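Local coordinates for transcriptional activator TenA-1 (Sulfolobus solfataricus P2, PDB 2QZC), which is a putative TenA-like thiaminase with a heme oxygenase-like fold, probably acting in thiamin breakdown or salvage, at residues P67-V78 with K170-E181. Sequence-based numbering, arbitrary orientation.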
ATOM      1  N   PRO A  67       6.942 -10.042  -3.198  1.00 20.28           N
ATOM      2  CA  PRO A  67       8.343  -9.640  -3.475  1.00 21.13           C
ATOM      3  C   PRO A  67       8.427  -8.124  -3.500  1.00 21.07           C
ATOM      4  O   PRO A  67       7.610  -7.468  -4.151  1.00 21.64           O
ATOM      5  CB  PRO A  67       8.612 -10.232  -4.870  1.00 21.67           C
ATOM      6  CG  PRO A  67       7.622 -11.335  -5.005  1.00 23.23           C
ATOM      7  CD  PRO A  67       6.379 -10.785  -4.339  1.00 20.89           C
ATOM      8  N   ILE A  68       9.401  -7.555  -2.792  1.00 21.37           N
ATOM      9  CA  ILE A  68       9.424  -6.113  -2.592  1.00 22.52           C
ATOM     10  C   ILE A  68       9.443  -5.293  -3.875  1.00 22.52           C
ATOM     11  O   ILE A  68       8.751  -4.282  -3.958  1.00 22.70           O
ATOM     12  CB  ILE A  68      10.534  -5.687  -1.581  1.00 26.44           C
ATOM     13  CG1 ILE A  68      10.287  -4.253  -1.069  1.00 25.56           C
ATOM     14  CG2 ILE A  68      11.928  -5.915  -2.177  1.00 26.26           C
ATOM     15  CD1 ILE A  68       9.074  -4.096  -0.203  1.00 26.96           C
ATOM     16  N   ASP A  69      10.219  -5.733  -4.867  1.00 23.25           N
ATOM     17  CA  ASP A  69      10.315  -5.012  -6.138  1.00 26.66           C
ATOM     18  C   ASP A  69       8.985  -5.012  -6.902  1.00 23.59           C
ATOM     19  O   ASP A  69       8.567  -3.965  -7.406  1.00 24.12           O
ATOM     20  CB  ASP A  69      11.434  -5.583  -7.049  1.00 30.03           C
ATOM     21  CG  ASP A  69      11.237  -7.080  -7.407  1.00 42.51           C
ATOM     22  OD1 ASP A  69      11.044  -7.914  -6.473  1.00 47.01           O
ATOM     23  OD2 ASP A  69      11.279  -7.406  -8.627  1.00 57.98           O
ATOM     24  N   LYS A  70       8.343  -6.189  -6.938  1.00 23.28           N
ATOM     25  CA  LYS A  70       7.080  -6.361  -7.681  1.00 23.49           C
ATOM     26  C   LYS A  70       5.965  -5.569  -7.024  1.00 20.44           C
ATOM     27  O   LYS A  70       5.202  -4.863  -7.719  1.00 21.95           O
ATOM     28  CB  LYS A  70       6.686  -7.832  -7.781  1.00 23.54           C
ATOM     29  CG  LYS A  70       7.685  -8.753  -8.496  1.00 28.39           C
ATOM     30  CD  LYS A  70       7.902  -8.311  -9.914  1.00 30.92           C
ATOM     31  CE  LYS A  70       8.713  -9.311 -10.708  1.00 38.85           C
ATOM     32  NZ  LYS A  70      10.075  -9.466 -10.145  1.00 40.62           N
ATOM     33  N   VAL A  71       5.859  -5.667  -5.706  1.00 19.27           N
ATOM     34  CA  VAL A  71       4.768  -4.949  -5.016  1.00 20.51           C
ATOM     35  C   VAL A  71       4.934  -3.417  -5.045  1.00 22.06           C
ATOM     36  O   VAL A  71       3.943  -2.687  -5.263  1.00 21.21           O
ATOM     37  CB  VAL A  71       4.451  -5.474  -3.586  1.00 21.04           C
ATOM     38  CG1 VAL A  71       4.099  -6.967  -3.600  1.00 19.84           C
ATOM     39  CG2 VAL A  71       5.536  -5.169  -2.602  1.00 21.00           C
ATOM     40  N   THR A  72       6.175  -2.915  -4.881  1.00 21.75           N
ATOM     41  CA  THR A  72       6.442  -1.473  -4.927  0.50 20.67           C
ATOM     42  C   THR A  72       6.072  -0.867  -6.291  1.00 21.48           C
ATOM     43  O   THR A  72       5.486   0.212  -6.360  1.00 22.61           O
ATOM     44  CB  THR A  72       7.913  -1.177  -4.587  0.50 22.24           C
ATOM     45  OG1 THR A  72       8.210  -1.778  -3.329  0.50 18.11           O
ATOM     46  CG2 THR A  72       8.157   0.307  -4.502  0.50 18.14           C
ATOM     47  N   LYS A  73       6.400  -1.591  -7.370  1.00 21.42           N
ATOM     48  CA  LYS A  73       6.064  -1.152  -8.743  0.50 21.85           C
ATOM     49  C   LYS A  73       4.539  -0.990  -8.893  1.00 20.05           C
ATOM     50  O   LYS A  73       4.036  -0.014  -9.442  1.00 21.92           O
ATOM     51  CB  LYS A  73       6.578  -2.165  -9.775  0.50 22.83           C
ATOM     52  CG  LYS A  73       6.500  -1.721 -11.240  0.50 25.15           C
ATOM     53  CD  LYS A  73       6.844  -2.881 -12.171  0.50 27.80           C
ATOM     54  CE  LYS A  73       6.916  -2.442 -13.629  0.50 34.03           C
ATOM     55  NZ  LYS A  73       8.072  -1.516 -13.882  0.50 37.81           N
ATOM     56  N   ILE A  74       3.800  -1.979  -8.398  1.00 20.19           N
ATOM     57  CA  ILE A  74       2.331  -1.931  -8.470  1.00 18.51           C
ATOM     58  C   ILE A  74       1.757  -0.804  -7.603  1.00 18.19           C
ATOM     59  O   ILE A  74       0.917  -0.055  -8.057  1.00 19.34           O
ATOM     60  CB  ILE A  74       1.713  -3.318  -8.037  1.00 17.88           C
ATOM     61  CG1 ILE A  74       2.061  -4.427  -9.041  1.00 20.11           C
ATOM     62  CG2 ILE A  74       0.151  -3.215  -7.845  1.00 18.44           C
ATOM     63  CD1 ILE A  74       1.792  -5.850  -8.540  1.00 19.55           C
ATOM     64  N   LEU A  75       2.215  -0.706  -6.360  1.00 18.47           N
ATOM     65  CA  LEU A  75       1.724   0.313  -5.405  1.00 19.41           C
ATOM     66  C   LEU A  75       2.005   1.739  -5.872  1.00 22.55           C
ATOM     67  O   LEU A  75       1.180   2.616  -5.653  1.00 22.58           O
ATOM     68  CB  LEU A  75       2.253   0.072  -4.000  1.00 20.53           C
ATOM     69  CG  LEU A  75       1.804  -1.232  -3.305  1.00 21.04           C
ATOM     70  CD1 LEU A  75       2.704  -1.575  -2.134  1.00 25.15           C
ATOM     71  CD2 LEU A  75       0.349  -1.144  -2.878  1.00 23.03           C
ATOM     72  N   ASN A  76       3.166   1.950  -6.499  1.00 22.27           N
ATOM     73  CA  ASN A  76       3.499   3.262  -7.065  0.50 22.87           C
ATOM     74  C   ASN A  76       2.439   3.706  -8.070  1.00 23.71           C
ATOM     75  O   ASN A  76       2.053   4.884  -8.093  1.00 28.09           O
ATOM     76  CB  ASN A  76       4.858   3.223  -7.755  0.50 23.08           C
ATOM     77  CG  ASN A  76       5.175   4.512  -8.492  0.50 22.30           C
ATOM     78  OD1 ASN A  76       5.172   4.543  -9.720  0.50 28.71           O
ATOM     79  ND2 ASN A  76       5.349   5.595  -7.749  0.50 26.45           N
ATOM     80  N   LEU A  77       1.981   2.771  -8.902  1.00 20.79           N
ATOM     81  CA  LEU A  77       0.955   3.045  -9.914  1.00 20.41           C
ATOM     82  C   LEU A  77      -0.453   3.180  -9.356  1.00 22.70           C
ATOM     83  O   LEU A  77      -1.215   4.031  -9.804  1.00 24.38           O
ATOM     84  CB  LEU A  77       1.027   2.003 -11.046  1.00 22.15           C
ATOM     85  CG  LEU A  77       2.355   2.003 -11.815  1.00 22.45           C
ATOM     86  CD1 LEU A  77       2.449   0.891 -12.846  1.00 22.62           C
ATOM     87  CD2 LEU A  77       2.603   3.351 -12.505  1.00 30.62           C
ATOM     88  N   VAL A  78      -0.792   2.338  -8.392  1.00 21.91           N
ATOM     89  CA  VAL A  78      -2.120   2.363  -7.779  1.00 21.96           C
ATOM     90  C   VAL A  78      -2.339   3.616  -6.942  1.00 25.21           C
ATOM     91  O   VAL A  78      -3.400   4.234  -7.044  1.00 25.60           O
ATOM     92  CB  VAL A  78      -2.385   1.086  -6.970  1.00 20.70           C
ATOM     93  CG1 VAL A  78      -3.675   1.218  -6.100  1.00 22.58           C
ATOM     94  CG2 VAL A  78      -2.442  -0.123  -7.902  1.00 21.18           C
ATOM     95  N   LYS A 170      -0.297   0.521 -17.976  1.00 20.24           N
ATOM     96  CA  LYS A 170       0.950   0.444 -17.183  1.00 19.90           C
ATOM     97  C   LYS A 170       0.713  -0.303 -15.873  1.00 17.98           C
ATOM     98  O   LYS A 170       1.571  -1.081 -15.422  1.00 19.98           O
ATOM     99  CB  LYS A 170       1.543   1.838 -16.919  1.00 22.05           C
ATOM    100  CG  LYS A 170       2.170   2.473 -18.131  1.00 29.86           C
ATOM    101  CD  LYS A 170       2.687   3.855 -17.746  1.00 39.75           C
ATOM    102  CE  LYS A 170       3.356   4.561 -18.915  1.00 45.18           C
ATOM    103  NZ  LYS A 170       3.728   5.969 -18.558  1.00 48.53           N
ATOM    104  N   ARG A 171      -0.451  -0.067 -15.251  1.00 19.44           N
ATOM    105  CA  ARG A 171      -0.818  -0.804 -14.041  1.00 19.51           C
ATOM    106  C   ARG A 171      -0.899  -2.303 -14.348  1.00 17.27           C
ATOM    107  O   ARG A 171      -0.374  -3.125 -13.575  1.00 17.85           O
ATOM    108  CB  ARG A 171      -2.174  -0.386 -13.489  1.00 22.83           C
ATOM    109  CG  ARG A 171      -2.268   0.891 -12.728  1.00 34.02           C
ATOM    110  CD  ARG A 171      -3.705   0.955 -12.146  1.00 39.96           C
ATOM    111  NE  ARG A 171      -4.008   2.160 -11.389  1.00 47.92           N
ATOM    112  CZ  ARG A 171      -4.266   3.365 -11.896  1.00 50.96           C
ATOM    113  NH1 ARG A 171      -4.180   3.621 -13.204  1.00 60.20           N
ATOM    114  NH2 ARG A 171      -4.555   4.361 -11.060  1.00 54.77           N
ATOM    115  N   ILE A 172      -1.562  -2.649 -15.450  1.00 17.64           N
ATOM    116  CA  ILE A 172      -1.699  -4.054 -15.858  1.00 16.54           C
ATOM    117  C   ILE A 172      -0.330  -4.677 -16.119  1.00 17.52           C
ATOM    118  O   ILE A 172      -0.053  -5.802 -15.722  1.00 18.39           O
ATOM    119  CB  ILE A 172      -2.658  -4.265 -17.040  1.00 17.67           C
ATOM    120  CG1 ILE A 172      -4.032  -3.685 -16.723  1.00 21.52           C
ATOM    121  CG2 ILE A 172      -2.699  -5.729 -17.475  1.00 23.13           C
ATOM    122  CD1 ILE A 172      -4.679  -4.198 -15.416  1.00 19.90           C
ATOM    123  N   GLU A 173       0.548  -3.943 -16.802  1.00 18.96           N
ATOM    124  CA  GLU A 173       1.894  -4.461 -17.019  1.00 20.57           C
ATOM    125  C   GLU A 173       2.623  -4.793 -15.720  1.00 17.84           C
ATOM    126  O   GLU A 173       3.265  -5.829 -15.645  1.00 18.59           O
ATOM    127  CB  GLU A 173       2.721  -3.478 -17.860  1.00 19.63           C
ATOM    128  CG  GLU A 173       2.256  -3.420 -19.292  1.00 23.87           C
ATOM    129  CD  GLU A 173       2.878  -2.298 -20.133  1.00 28.75           C
ATOM    130  OE1 GLU A 173       3.637  -1.452 -19.599  1.00 29.88           O
ATOM    131  OE2 GLU A 173       2.540  -2.268 -21.330  1.00 38.65           O
ATOM    132  N   ALA A 174       2.500  -3.927 -14.706  1.00 17.63           N
ATOM    133  CA  ALA A 174       3.136  -4.168 -13.408  1.00 16.59           C
ATOM    134  C   ALA A 174       2.542  -5.422 -12.711  1.00 16.19           C
ATOM    135  O   ALA A 174       3.260  -6.209 -12.099  1.00 18.38           O
ATOM    136  CB  ALA A 174       3.016  -2.941 -12.513  1.00 17.44           C
ATOM    137  N   ILE A 175       1.220  -5.593 -12.830  1.00 17.34           N
ATOM    138  CA  ILE A 175       0.535  -6.760 -12.260  1.00 16.47           C
ATOM    139  C   ILE A 175       0.996  -8.039 -12.950  1.00 18.65           C
ATOM    140  O   ILE A 175       1.298  -9.027 -12.283  1.00 19.24           O
ATOM    141  CB  ILE A 175      -1.003  -6.558 -12.335  1.00 16.91           C
ATOM    142  CG1 ILE A 175      -1.422  -5.412 -11.395  1.00 18.36           C
ATOM    143  CG2 ILE A 175      -1.753  -7.908 -12.012  1.00 20.23           C
ATOM    144  CD1 ILE A 175      -2.841  -4.853 -11.656  1.00 19.49           C
ATOM    145  N   LEU A 176       1.102  -8.001 -14.280  1.00 18.23           N
ATOM    146  CA  LEU A 176       1.542  -9.169 -15.050  1.00 19.43           C
ATOM    147  C   LEU A 176       3.004  -9.512 -14.762  1.00 20.90           C
ATOM    148  O   LEU A 176       3.330 -10.690 -14.748  1.00 20.12           O
ATOM    149  CB  LEU A 176       1.257  -9.022 -16.549  1.00 21.58           C
ATOM    150  CG  LEU A 176      -0.233  -8.981 -16.971  1.00 23.09           C
ATOM    151  CD1 LEU A 176      -0.397  -8.915 -18.485  1.00 29.03           C
ATOM    152  CD2 LEU A 176      -1.058 -10.175 -16.422  1.00 27.80           C
ATOM    153  N   TYR A 177       3.877  -8.506 -14.549  1.00 19.92           N
ATOM    154  CA  TYR A 177       5.278  -8.738 -14.161  0.50 20.52           C
ATOM    155  C   TYR A 177       5.320  -9.535 -12.833  1.00 21.02           C
ATOM    156  O   TYR A 177       6.104 -10.479 -12.662  1.00 20.48           O
ATOM    157  CB  TYR A 177       5.987  -7.371 -14.075  0.50 21.48           C
ATOM    158  CG  TYR A 177       7.466  -7.359 -13.746  0.50 24.67           C
ATOM    159  CD1 TYR A 177       8.384  -8.092 -14.511  0.50 28.87           C
ATOM    160  CD2 TYR A 177       7.968  -6.533 -12.726  0.50 22.87           C
ATOM    161  CE1 TYR A 177       9.764  -8.061 -14.213  0.50 26.94           C
ATOM    162  CE2 TYR A 177       9.354  -6.475 -12.436  0.50 26.89           C
ATOM    163  CZ  TYR A 177      10.234  -7.243 -13.181  0.50 28.01           C
ATOM    164  OH  TYR A 177      11.583  -7.197 -12.894  0.50 31.43           O
ATOM    165  N   ALA A 178       4.461  -9.155 -11.883  1.00 19.53           N
ATOM    166  CA  ALA A 178       4.364  -9.881 -10.606  1.00 17.82           C
ATOM    167  C   ALA A 178       3.765 -11.286 -10.801  1.00 18.18           C
ATOM    168  O   ALA A 178       4.224 -12.245 -10.212  1.00 18.95           O
ATOM    169  CB  ALA A 178       3.514  -9.115  -9.602  1.00 18.09           C
ATOM    170  N   LEU A 179       2.722 -11.386 -11.631  1.00 18.15           N
ATOM    171  CA  LEU A 179       2.086 -12.675 -11.919  1.00 17.76           C
ATOM    172  C   LEU A 179       3.047 -13.668 -12.567  1.00 18.09           C
ATOM    173  O   LEU A 179       2.949 -14.871 -12.282  1.00 19.95           O
ATOM    174  CB  LEU A 179       0.830 -12.503 -12.791  1.00 18.27           C
ATOM    175  CG  LEU A 179      -0.043 -13.723 -13.090  1.00 19.12           C
ATOM    176  CD1 LEU A 179      -0.697 -14.256 -11.802  1.00 21.41           C
ATOM    177  CD2 LEU A 179      -1.122 -13.370 -14.081  1.00 19.44           C
ATOM    178  N   ASP A 180       3.963 -13.171 -13.401  1.00 18.53           N
ATOM    179  CA  ASP A 180       4.953 -14.077 -14.051  1.00 22.14           C
ATOM    180  C   ASP A 180       5.865 -14.836 -13.070  1.00 23.64           C
ATOM    181  O   ASP A 180       6.450 -15.870 -13.463  1.00 23.89           O
ATOM    182  CB  ASP A 180       5.749 -13.314 -15.110  1.00 25.79           C
ATOM    183  CG  ASP A 180       4.915 -12.968 -16.343  1.00 29.97           C
ATOM    184  OD1 ASP A 180       3.886 -13.625 -16.635  1.00 37.35           O
ATOM    185  OD2 ASP A 180       5.319 -12.005 -17.033  1.00 43.71           O
ATOM    186  N   GLU A 181       5.969 -14.359 -11.817  1.00 20.95           N
ATOM    187  CA  GLU A 181       6.758 -15.018 -10.753  0.50 23.94           C
ATOM    188  C   GLU A 181       6.036 -16.182 -10.095  1.00 20.29           C
ATOM    189  O   GLU A 181       6.655 -16.953  -9.335  1.00 22.44           O
ATOM    190  CB  GLU A 181       7.173 -14.043  -9.627  0.50 24.65           C
ATOM    191  CG  GLU A 181       8.409 -13.219  -9.895  0.50 32.63           C
ATOM    192  CD  GLU A 181       9.071 -12.691  -8.616  0.50 31.33           C
ATOM    193  OE1 GLU A 181       9.356 -13.481  -7.680  0.50 40.80           O
ATOM    194  OE2 GLU A 181       9.350 -11.487  -8.566  0.50 44.27           O
TER
HETATM  195  O   HOH W   1      11.190 -10.431  -7.384  1.00 53.70           O
HETATM  196  O   HOH W   2       5.376  -5.644 -10.508  1.00 24.08           O
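An antiparallel helix pair within the all-helical heme oxygenase-like fold brings Lys70 against Tyr177 and Glu181, the axes of helix 68-78 and of the 170-179 part of helix 166-179 nearing to 8.9 Å at 164°. A bend at chi2 (-60°) and another at chi4 carry the Lys70 chain across the Tyr177 ring at about a right angle. Lys70 CE lies over the ring centre, 3.4 Å from the Tyr177 centroid, a CH-pi contact. NZ of Lys70 is over the same face, 4.2 Å from the Tyr177 centroid, giving a cation-pi contact, and is gripped by two carboxylates. Glu181 OE2 accepts from Lys70 NZ at 2.7 Å on its anti side, Asp69 OD2 on its syn side, each 21° out of the carboxylate plane. The two acids bring like charges close, which the shared ammonium probably offsets; a water donates to Asp69 OD1 at 2.7 Å.

Along the interface, Ala178 and then Ala174 take larger side chains: Ile74 CD1 meets Ala178 CB at 3.8 Å, while Ala174 CB takes Leu77 CD1 at 3.9 Å and the Lys73 methylenes. A second water bridges the helices, donating to the carbonyl oxygens of Lys70 and Ala174. At the far end Leu77 CB packs on Arg171 CG, and Leu77 O sits above one face of the Arg171 guanidinium, offset toward its rim.

Beyond the pair, Val71, Leu75 and Val78 pack on helix 38-63, whereas Ile172 and Ile175 touch helix 127-148 and Leu176 rests on helix 6-14. Asn76 ND2 bonds to Phe79 O of the second subunit, placing helix 68-78 also at the subunit interface.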